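Local structure of GH62 arabinofuranosidase (Podospora anserina, 4N4B) at residues A[24-28]-A[264-268]; A[45-50]-A[321-327]; A[279-285]-A[309-314]. The protein probably removes terminal arabinofuranosyl groups from xylan as an alpha-L-arabinofuranosidase, and belongs to the calcium-containing five-bladed beta-propeller hydrolases of family GH62. All coordinates share one frame; numbering follows the deposited sequence.

Contact 1 of 3, residues A[24-28]-A[264-268]; sequences TTWQW and NPWAR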
loop_
_atom_site.group_PDB
_atom_site.type_symbol
_atom_site.label_atom_id
_atom_site.label_comp_id
_atom_site.label_asym_id
_atom_site.label_seq_id
_atom_site.Cartn_x
_atom_site.Cartn_y
_atom_site.Cartn_z
ATOM N N THR A 24 11.021 -8.499 17.047
ATOM C CA THR A 24 11.925 -7.447 16.656
ATOM C C THR A 24 12.795 -7.786 15.398
ATOM O O THR A 24 13.222 -6.861 14.687
ATOM C CB THR A 24 12.798 -6.998 17.843
ATOM O OG1 THR A 24 13.594 -8.097 18.245
ATOM C CG2 THR A 24 11.920 -6.638 19.010
ATOM N N THR A 25 13.011 -9.094 15.102
ATOM C CA THR A 25 13.642 -9.529 13.797
ATOM C C THR A 25 12.591 -10.350 13.039
ATOM O O THR A 25 11.722 -11.040 13.550
ATOM C CB THR A 25 14.918 -10.363 13.981
ATOM O OG1 THR A 25 14.611 -11.763 14.256
ATOM C CG2 THR A 25 15.898 -9.714 14.923
ATOM N N TRP A 26 12.699 -10.225 11.713
ATOM C CA TRP A 26 11.699 -10.780 10.810
ATOM C C TRP A 26 12.371 -11.693 9.776
ATOM O O TRP A 26 13.438 -11.389 9.284
ATOM C CB TRP A 26 11.019 -9.596 10.015
ATOM C CG TRP A 26 10.123 -8.773 10.924
ATOM C CD1 TRP A 26 10.548 -7.980 11.937
ATOM C CD2 TRP A 26 8.709 -8.857 11.010
ATOM N NE1 TRP A 26 9.461 -7.495 12.608
ATOM C CE2 TRP A 26 8.328 -8.009 12.097
ATOM C CE3 TRP A 26 7.731 -9.528 10.295
ATOM C CZ2 TRP A 26 7.002 -7.849 12.469
ATOM C CZ3 TRP A 26 6.422 -9.335 10.633
ATOM C CH2 TRP A 26 6.067 -8.547 11.786
ATOM N N GLN A 27 11.632 -12.742 9.430
ATOM C CA GLN A 27 12.041 -13.704 8.396
ATOM C C GLN A 27 10.859 -14.076 7.552
ATOM O O GLN A 27 9.747 -14.252 8.067
ATOM C CB GLN A 27 12.653 -14.977 9.011
ATOM C CG GLN A 27 13.805 -14.756 10.011
ATOM C CD GLN A 27 15.080 -14.143 9.459
ATOM O OE1 GLN A 27 15.876 -13.481 10.149
ATOM N NE2 GLN A 27 15.245 -14.312 8.204
ATOM N N TRP A 28 11.092 -14.252 6.248
ATOM C CA TRP A 28 10.059 -14.491 5.235
ATOM C C TRP A 28 10.380 -15.573 4.255
ATOM O O TRP A 28 11.547 -15.782 3.948
ATOM C CB TRP A 28 9.818 -13.211 4.477
ATOM C CG TRP A 28 9.485 -11.997 5.224
ATOM C CD1 TRP A 28 10.388 -11.080 5.653
ATOM C CD2 TRP A 28 8.187 -11.497 5.574
ATOM N NE1 TRP A 28 9.743 -10.055 6.329
ATOM C CE2 TRP A 28 8.386 -10.257 6.219
ATOM C CE3 TRP A 28 6.865 -11.961 5.346
ATOM C CZ2 TRP A 28 7.304 -9.511 6.689
ATOM C CZ3 TRP A 28 5.809 -11.192 5.769
ATOM C CH2 TRP A 28 6.070 -9.999 6.468
ATOM N N ASN A 264 18.675 -5.165 10.261
ATOM C CA ASN A 264 17.503 -5.686 10.891
ATOM C C ASN A 264 16.253 -5.068 10.261
ATOM O O ASN A 264 15.670 -4.156 10.787
ATOM C CB ASN A 264 17.438 -5.393 12.372
ATOM C CG ASN A 264 16.283 -6.090 13.027
ATOM O OD1 ASN A 264 15.913 -7.227 12.704
ATOM N ND2 ASN A 264 15.676 -5.410 13.938
ATOM N N PRO A 265 15.924 -5.539 9.043
ATOM C CA PRO A 265 14.901 -4.933 8.218
ATOM C C PRO A 265 13.569 -5.563 8.484
ATOM O O PRO A 265 13.426 -6.662 8.917
ATOM C CB PRO A 265 15.327 -5.224 6.800
ATOM C CG PRO A 265 16.037 -6.540 6.908
ATOM C CD PRO A 265 16.730 -6.514 8.238
ATOM N N TRP A 266 12.512 -4.819 8.178
ATOM C CA TRP A 266 11.210 -5.470 8.106
ATOM C C TRP A 266 11.102 -6.519 6.984
ATOM O O TRP A 266 10.834 -7.669 7.258
ATOM C CB TRP A 266 10.015 -4.478 8.101
ATOM C CG TRP A 266 8.691 -5.150 8.419
ATOM C CD1 TRP A 266 8.267 -5.507 9.662
ATOM C CD2 TRP A 266 7.618 -5.520 7.537
ATOM N NE1 TRP A 266 7.056 -6.085 9.629
ATOM C CE2 TRP A 266 6.611 -6.141 8.325
ATOM C CE3 TRP A 266 7.435 -5.491 6.163
ATOM C CZ2 TRP A 266 5.479 -6.660 7.786
ATOM C CZ3 TRP A 266 6.310 -5.967 5.612
ATOM C CH2 TRP A 266 5.300 -6.535 6.407
ATOM N N ALA A 267 11.457 -6.084 5.782
ATOM C CA ALA A 267 11.541 -7.020 4.627
ATOM C C ALA A 267 12.550 -6.442 3.651
ATOM O O ALA A 267 12.516 -5.269 3.286
ATOM C CB ALA A 267 10.191 -7.220 3.937
ATOM N N ARG A 268 13.509 -7.325 3.252
ATOM C CA ARG A 268 14.626 -6.920 2.424
ATOM C C ARG A 268 15.190 -8.212 1.834
ATOM O O ARG A 268 14.937 -9.275 2.319
ATOM C CB ARG A 268 15.670 -6.137 3.261
ATOM C CG ARG A 268 16.836 -5.567 2.510
ATOM C CD ARG A 268 17.626 -4.461 3.312
ATOM N NE ARG A 268 18.742 -3.970 2.520
ATOM C CZ ARG A 268 19.949 -4.577 2.527
ATOM N NH1 ARG A 268 20.243 -5.521 3.354
ATOM N NH2 ARG A 268 20.819 -4.199 1.629
HETATM O O HOH W 1 14.668 -8.409 10.589
#

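Contact 2 of 3, residues A[45-50]-A[321-327]; sequences AGIKDP and NALPWRL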
loop_
_atom_site.group_PDB
_atom_site.type_symbol
_atom_site.label_atom_id
_atom_site.label_comp_id
_atom_site.label_asym_id
_atom_site.label_seq_id
_atom_site.Cartn_x
_atom_site.Cartn_y
_atom_site.Cartn_z
ATOM N N ALA A 45 3.295 -2.219 -18.553
ATOM C CA ALA A 45 4.656 -2.729 -18.250
ATOM C C ALA A 45 4.715 -3.432 -16.908
ATOM O O ALA A 45 5.449 -4.393 -16.716
ATOM C CB ALA A 45 5.642 -1.609 -18.338
ATOM N N GLY A 46 4.040 -2.818 -15.903
ATOM C CA GLY A 46 4.103 -3.286 -14.548
ATOM C C GLY A 46 2.724 -3.352 -13.883
ATOM O O GLY A 46 1.885 -2.526 -14.135
ATOM N N ILE A 47 2.588 -4.341 -12.996
ATOM C CA ILE A 47 1.435 -4.387 -12.053
ATOM C C ILE A 47 2.014 -4.192 -10.713
ATOM O O ILE A 47 3.016 -4.795 -10.310
ATOM C CB ILE A 47 0.668 -5.704 -12.173
ATOM C CG1 ILE A 47 0.194 -5.949 -13.649
ATOM C CG2 ILE A 47 -0.523 -5.751 -11.243
ATOM C CD1 ILE A 47 -0.791 -4.989 -14.160
ATOM N N LYS A 48 1.435 -3.242 -9.949
ATOM C CA LYS A 48 2.184 -2.576 -8.879
ATOM C C LYS A 48 1.284 -2.273 -7.702
ATOM O O LYS A 48 0.071 -2.144 -7.797
ATOM C CB LYS A 48 2.769 -1.237 -9.351
ATOM C CG LYS A 48 3.811 -1.363 -10.443
ATOM C CD LYS A 48 4.406 -0.042 -10.728
ATOM C CE LYS A 48 5.380 0.381 -9.693
ATOM N NZ LYS A 48 5.839 1.760 -9.924
ATOM N N ASP A 49 1.895 -2.007 -6.581
ATOM C CA ASP A 49 1.334 -1.279 -5.432
ATOM C C ASP A 49 -0.013 -1.875 -4.915
ATOM O O ASP A 49 -1.001 -1.134 -4.741
ATOM C CB ASP A 49 1.049 0.185 -5.823
ATOM C CG ASP A 49 2.152 0.884 -6.618
ATOM O OD1 ASP A 49 3.310 0.608 -6.290
ATOM O OD2 ASP A 49 1.789 1.687 -7.521
ATOM N N PRO A 50 -0.033 -3.172 -4.682
ATOM C CA PRO A 50 -1.370 -3.791 -4.361
ATOM C C PRO A 50 -1.945 -3.421 -3.026
ATOM O O PRO A 50 -1.235 -3.153 -2.046
ATOM C CB PRO A 50 -1.066 -5.249 -4.410
ATOM C CG PRO A 50 0.394 -5.354 -4.029
ATOM C CD PRO A 50 1.008 -4.205 -4.774
ATOM N N ASN A 321 8.997 4.057 -15.144
ATOM C CA ASN A 321 7.596 3.695 -15.414
ATOM C C ASN A 321 7.401 2.470 -16.298
ATOM O O ASN A 321 6.243 1.976 -16.387
ATOM C CB ASN A 321 6.824 4.896 -15.926
ATOM C CG ASN A 321 6.601 5.964 -14.825
ATOM O OD1 ASN A 321 6.655 5.656 -13.643
ATOM N ND2 ASN A 321 6.491 7.144 -15.198
ATOM N N ALA A 322 8.455 2.038 -16.993
ATOM C CA ALA A 322 8.356 0.849 -17.838
ATOM C C ALA A 322 9.063 -0.358 -17.251
ATOM O O ALA A 322 9.187 -1.412 -17.896
ATOM C CB ALA A 322 8.924 1.146 -19.255
ATOM N N LEU A 323 9.494 -0.313 -15.984
ATOM C CA LEU A 323 10.116 -1.455 -15.315
ATOM C C LEU A 323 9.151 -2.590 -15.111
ATOM O O LEU A 323 7.912 -2.396 -14.969
ATOM C CB LEU A 323 10.678 -1.041 -13.957
ATOM C CG LEU A 323 11.884 -0.097 -13.985
ATOM C CD1 LEU A 323 12.171 0.368 -12.530
ATOM C CD2 LEU A 323 13.090 -0.718 -14.577
ATOM N N PRO A 324 9.642 -3.810 -15.184
ATOM C CA PRO A 324 8.797 -5.003 -15.238
ATOM C C PRO A 324 8.387 -5.527 -13.844
ATOM O O PRO A 324 8.692 -6.638 -13.426
ATOM C CB PRO A 324 9.719 -6.015 -15.987
ATOM C CG PRO A 324 11.021 -5.647 -15.533
ATOM C CD PRO A 324 11.065 -4.144 -15.446
ATOM N N TRP A 325 7.659 -4.696 -13.146
ATOM C CA TRP A 325 7.156 -5.047 -11.835
ATOM C C TRP A 325 6.089 -6.152 -11.910
ATOM O O TRP A 325 5.253 -6.120 -12.738
ATOM C CB TRP A 325 6.565 -3.811 -11.107
ATOM C CG TRP A 325 7.500 -2.745 -10.768
ATOM C CD1 TRP A 325 7.683 -1.617 -11.457
ATOM C CD2 TRP A 325 8.460 -2.732 -9.713
ATOM N NE1 TRP A 325 8.640 -0.852 -10.892
ATOM C CE2 TRP A 325 9.167 -1.525 -9.828
ATOM C CE3 TRP A 325 8.771 -3.602 -8.664
ATOM C CZ2 TRP A 325 10.137 -1.156 -8.939
ATOM C CZ3 TRP A 325 9.752 -3.251 -7.783
ATOM C CH2 TRP A 325 10.424 -2.020 -7.915
ATOM N N ARG A 326 6.235 -7.119 -11.005
ATOM C CA ARG A 326 5.354 -8.251 -10.835
ATOM C C ARG A 326 5.047 -8.418 -9.350
ATOM O O ARG A 326 5.797 -8.047 -8.546
ATOM C CB ARG A 326 6.012 -9.562 -11.363
ATOM C CG ARG A 326 6.645 -9.527 -12.763
ATOM C CD ARG A 326 5.578 -9.347 -13.840
ATOM N NE ARG A 326 6.150 -9.252 -15.181
ATOM C CZ ARG A 326 6.279 -8.136 -15.866
ATOM N NH1 ARG A 326 5.880 -6.996 -15.398
ATOM N NH2 ARG A 326 6.765 -8.175 -17.083
ATOM N N LEU A 327 3.921 -9.050 -9.082
ATOM C CA LEU A 327 3.471 -9.257 -7.699
ATOM C C LEU A 327 3.651 -10.693 -7.253
ATOM O O LEU A 327 3.378 -11.588 -7.953
ATOM C CB LEU A 327 1.982 -8.853 -7.491
ATOM C CG LEU A 327 1.523 -7.484 -8.011
ATOM C CD1 LEU A 327 0.035 -7.266 -7.682
ATOM C CD2 LEU A 327 2.407 -6.383 -7.407
HETATM O O HOH W 2 6.993 -5.685 -18.625
#

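Contact 3 of 3, residues A[279-285]-A[309-314]; sequences WTKSISH and YQGMDP. With CA (calcium ion), chain B.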
loop_
_atom_site.group_PDB
_atom_site.type_symbol
_atom_site.label_atom_id
_atom_site.label_comp_id
_atom_site.label_asym_id
_atom_site.label_seq_id
_atom_site.Cartn_x
_atom_site.Cartn_y
_atom_site.Cartn_z
ATOM N N TRP A 279 13.913 -14.190 -7.873
ATOM C CA TRP A 279 13.427 -13.406 -8.988
ATOM C C TRP A 279 13.508 -11.861 -8.839
ATOM O O TRP A 279 13.426 -11.165 -9.779
ATOM C CB TRP A 279 12.035 -13.855 -9.395
ATOM C CG TRP A 279 10.923 -13.572 -8.414
ATOM C CD1 TRP A 279 10.522 -14.376 -7.399
ATOM C CD2 TRP A 279 10.079 -12.429 -8.368
ATOM N NE1 TRP A 279 9.475 -13.799 -6.729
ATOM C CE2 TRP A 279 9.172 -12.614 -7.325
ATOM C CE3 TRP A 279 9.977 -11.268 -9.124
ATOM C CZ2 TRP A 279 8.210 -11.675 -7.025
ATOM C CZ3 TRP A 279 9.020 -10.364 -8.809
ATOM C CH2 TRP A 279 8.170 -10.560 -7.802
ATOM N N THR A 280 13.686 -11.431 -7.601
ATOM C CA THR A 280 13.803 -10.030 -7.269
ATOM C C THR A 280 14.779 -9.855 -6.095
ATOM O O THR A 280 14.874 -10.703 -5.293
ATOM C CB THR A 280 12.386 -9.426 -6.961
ATOM O OG1 THR A 280 12.519 -8.043 -6.741
ATOM C CG2 THR A 280 11.734 -10.067 -5.746
ATOM N N LYS A 281 15.452 -8.714 -6.047
ATOM C CA LYS A 281 16.206 -8.251 -4.887
ATOM C C LYS A 281 15.413 -7.147 -4.186
ATOM O O LYS A 281 15.450 -7.144 -2.952
ATOM C CB LYS A 281 17.604 -7.742 -5.242
ATOM C CG LYS A 281 18.482 -8.897 -5.555
ATOM C CD LYS A 281 19.939 -8.416 -5.827
ATOM C CE LYS A 281 20.794 -9.575 -6.329
ATOM N NZ LYS A 281 21.760 -9.147 -7.386
ATOM N N SER A 282 14.721 -6.327 -4.916
ATOM C CA SER A 282 13.811 -5.295 -4.287
ATOM C C SER A 282 12.633 -6.037 -3.668
ATOM O O SER A 282 11.988 -6.870 -4.289
ATOM C CB SER A 282 13.361 -4.339 -5.330
ATOM O OG SER A 282 14.366 -3.328 -5.535
ATOM N N ILE A 283 12.233 -5.582 -2.476
ATOM C CA ILE A 283 10.916 -5.898 -1.854
ATOM C C ILE A 283 10.221 -4.580 -1.731
ATOM O O ILE A 283 10.648 -3.698 -0.993
ATOM C CB ILE A 283 11.107 -6.578 -0.478
ATOM C CG1 ILE A 283 12.104 -7.735 -0.479
ATOM C CG2 ILE A 283 9.732 -6.966 0.025
ATOM C CD1 ILE A 283 11.680 -8.917 -1.310
ATOM N N SER A 284 9.263 -4.355 -2.575
ATOM C CA SER A 284 8.715 -3.011 -2.775
ATOM C C SER A 284 7.178 -3.008 -2.593
ATOM O O SER A 284 6.580 -4.016 -2.429
ATOM C CB SER A 284 9.179 -2.512 -4.171
ATOM O OG SER A 284 8.775 -1.223 -4.502
ATOM N N HIS A 285 6.615 -1.810 -2.691
ATOM C CA HIS A 285 5.238 -1.428 -2.395
ATOM C C HIS A 285 4.269 -2.609 -2.347
ATOM O O HIS A 285 3.948 -3.175 -3.317
ATOM C CB HIS A 285 4.747 -0.404 -3.454
ATOM C CG HIS A 285 3.564 0.413 -3.021
ATOM N ND1 HIS A 285 3.379 1.723 -3.379
ATOM C CD2 HIS A 285 2.458 0.060 -2.334
ATOM C CE1 HIS A 285 2.247 2.154 -2.863
ATOM N NE2 HIS A 285 1.674 1.168 -2.208
ATOM N N TYR A 309 3.494 -8.164 -2.408
ATOM C CA TYR A 309 4.499 -7.142 -2.732
ATOM C C TYR A 309 4.816 -7.146 -4.171
ATOM O O TYR A 309 4.525 -8.062 -4.930
ATOM C CB TYR A 309 5.720 -7.325 -1.850
ATOM C CG TYR A 309 6.611 -8.472 -2.353
ATOM C CD1 TYR A 309 6.317 -9.809 -2.126
ATOM C CD2 TYR A 309 7.770 -8.207 -3.075
ATOM C CE1 TYR A 309 7.116 -10.839 -2.568
ATOM C CE2 TYR A 309 8.609 -9.225 -3.492
ATOM C CZ TYR A 309 8.244 -10.526 -3.229
ATOM O OH TYR A 309 9.144 -11.539 -3.665
ATOM N N GLN A 310 5.514 -6.101 -4.595
ATOM C CA GLN A 310 6.040 -6.001 -5.967
ATOM C C GLN A 310 7.562 -6.181 -5.961
ATOM O O GLN A 310 8.276 -5.664 -5.101
ATOM C CB GLN A 310 5.645 -4.682 -6.613
ATOM C CG GLN A 310 6.237 -3.461 -5.999
ATOM C CD GLN A 310 5.805 -2.197 -6.697
ATOM O OE1 GLN A 310 4.745 -2.078 -7.276
ATOM N NE2 GLN A 310 6.668 -1.161 -6.596
ATOM N N GLY A 311 7.950 -6.869 -6.993
ATOM C CA GLY A 311 9.339 -7.095 -7.253
ATOM C C GLY A 311 9.651 -7.032 -8.753
ATOM O O GLY A 311 8.811 -6.941 -9.513
ATOM N N MET A 312 10.917 -7.149 -9.082
ATOM C CA MET A 312 11.346 -7.142 -10.463
ATOM C C MET A 312 12.727 -7.785 -10.606
ATOM O O MET A 312 13.526 -7.803 -9.725
ATOM C CB MET A 312 11.386 -5.722 -11.057
ATOM C CG MET A 312 12.302 -4.814 -10.325
ATOM S SD MET A 312 12.518 -3.211 -11.126
ATOM C CE MET A 312 14.045 -3.588 -12.010
ATOM N N ASP A 313 12.951 -8.253 -11.817
ATOM C CA ASP A 313 14.269 -8.787 -12.189
ATOM C C ASP A 313 15.348 -7.771 -11.841
ATOM O O ASP A 313 15.314 -6.729 -12.318
ATOM C CB ASP A 313 14.284 -9.097 -13.677
ATOM C CG ASP A 313 15.620 -9.732 -14.170
ATOM O OD1 ASP A 313 16.621 -9.623 -13.558
ATOM O OD2 ASP A 313 15.550 -10.277 -15.244
ATOM N N PRO A 314 16.302 -8.116 -10.988
ATOM C CA PRO A 314 17.231 -7.065 -10.541
ATOM C C PRO A 314 18.230 -6.690 -11.597
ATOM O O PRO A 314 18.897 -5.723 -11.471
ATOM C CB PRO A 314 17.912 -7.675 -9.349
ATOM C CG PRO A 314 17.970 -9.085 -9.628
ATOM C CD PRO A 314 16.605 -9.370 -10.125
HETATM CA CA CA B . -0.190 1.146 -1.016
HETATM O O HOH W 3 14.964 -6.351 -7.832
HETATM O O HOH W 4 -0.059 -1.039 -0.942
HETATM O O HOH W 5 0.977 1.070 0.716
HETATM O O HOH W 6 -2.092 0.953 -0.063
HETATM O O HOH W 7 -1.268 0.909 -2.930
HETATM O O HOH W 8 -0.248 3.128 -1.106
#

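Contact 1 of 3, residues A[24-28]-A[264-268]
W266 is the hub of a three-tryptophan cluster, meeting W26 with its pyrrole edge and W28 with a face. NE1 of W266 sits over one face of the W26 ring, off-centre, at 3.3 Å from W26 CZ2. The two planes lie at 49°, midway between a stack and a perpendicular arrangement. W28 instead makes a T-shaped pair: its benzene edge meets the W266 face at 70°, with CH2 of W28 3.5 Å from CH2 of W266. Setting CG opposite its own backbone N (chi1 -164°) carries the W266 ring out to both partners. The W28 indole also serves as a donor, its NE1 reaching W266 O at 2.8 Å almost within both the ring and carbonyl planes, which fixes the edge-on pose; N271 ND2 is a second donor to this oxygen. The cluster lies where the N-terminal chain enters the closing blade of the five-bladed propeller, with H332 stacked on W26 and F307 packed edge-to-face with W266. W266 and A267 together face F243 in a classic beta bulge. Asparagine suits position 264 because one flat amide offers donor and acceptor: ND2 of N264 bonds T24 O at 2.9 Å, while OD1 faces a water 2.7 Å away and packs on CG2 of T25. That same water accepts from W26 N at 2.9 Å and lies near P265 O.

Contact 2 of 3, residues A[45-50]-A[321-327]
The seam between two propeller blades runs through this contact: the start of strand 46-55, at the margin of its four-stranded sheet, lies against the turn leading into strand 326-332 of the closing blade. R326 is the main polar clasp. A bend at its second side-chain torsion (chi2 -67°) folds the guanidinium back over the junction, where NH1 donates to A45 O at 2.9 Å and also to W325 O at 2.9 Å. Both acceptors lie close to the guanidinium plane, and together with a water joining R326 NH2 to A45 O they limit its rotation. I47 N reaches W325 O at 3.2 Å from the opposite face of that carbonyl, so one oxygen is gripped from above and below. Arginine suits this place because several N-H groups can serve neighbouring carbonyls at once. Glycine at 46 lets the chains close in, CA of G46 standing 3.6 Å from W325 O. P324 centres an inverse gamma turn. Deeper in, the K48 chain lies over the W325 indole, CE 3.8 Å from the centroid of the five-membered ring in a CH-pi contact, while NZ goes on to Y320 OH and to a Tris molecule, probably from the crystallisation liquor. L327 is the apolar plug: CD1 of L327 lies 3.9 Å from I47 CG2, the side chains crossing near a right angle, and its CD2 meets P50 CD tip to tip. An edge strand packed on the turn and strand start of the next blade, close to the central pocket, is a feature of a five-bladed beta-propeller.

Contact 3 of 3, residues A[279-285]-A[309-314]
This is a loop-to-strand contact in the closing blade: 279-285 runs roughly antiparallel to the end of strand 306-311 and delivers H285 to the calcium at the heart of the propeller. S284 and Q310 form an antiparallel hydrogen-bonded pair, with S284 N to Q310 O at 3.0 Å and Q310 N to S284 O at 3.2 Å. Their side chains repeat the link, since Q310 NE2 donates to S284 OG at 3.0 Å. Each has a second partner, E233 for S284 OG and the backbone N of D49 for Q310 OE1; a long amide suits Q310 because it spans both. Farther back, T280 acts with both branches. With OG1 opposite the backbone N (chi1 -176°), the hydroxyl receives M312 N at 3.0 Å. CG2 covers the centre of one W279 face and touches the edge of Y309, whose OH is hydrogen-bonded to S30 OG. The W279 and Y309 rings are tilted by 29° but slid apart, and barely overlap. Glycine at 311 admits the indole, W279 CZ3 standing 3.4 Å from G311 C. I283 packs beside the Y309 ring, its CD1 3.8 Å from CE2. At the corner, H285 NE2 binds calcium at 2.2 Å, and five waters complete six ligands around the metal. One histidine reaching a hydrated calcium marks the central metal site of this GH62 propeller.

In the fold
Segment 24-28 leads into strand 28-30, and 45-50 opens the next blade before either loop has closed. Contact 1 closes first, when 264-268 returns to the N-terminal chain after the strands of four blades. Contact 3 follows as a short loop, joining 279-285 to 309-314 within the closing blade. Contact 2 closes last at 321-327, so it crosses contact 1 and encloses contact 3. Contacts 1 and 3 touch where A267 packs on I283. Contacts 2 and 3 meet through neighbouring strands 306-311 and 326-332, and through D49 and Q310. Together they tie the N-terminal strand, the first full blade and the C-terminal strands into a closed ring.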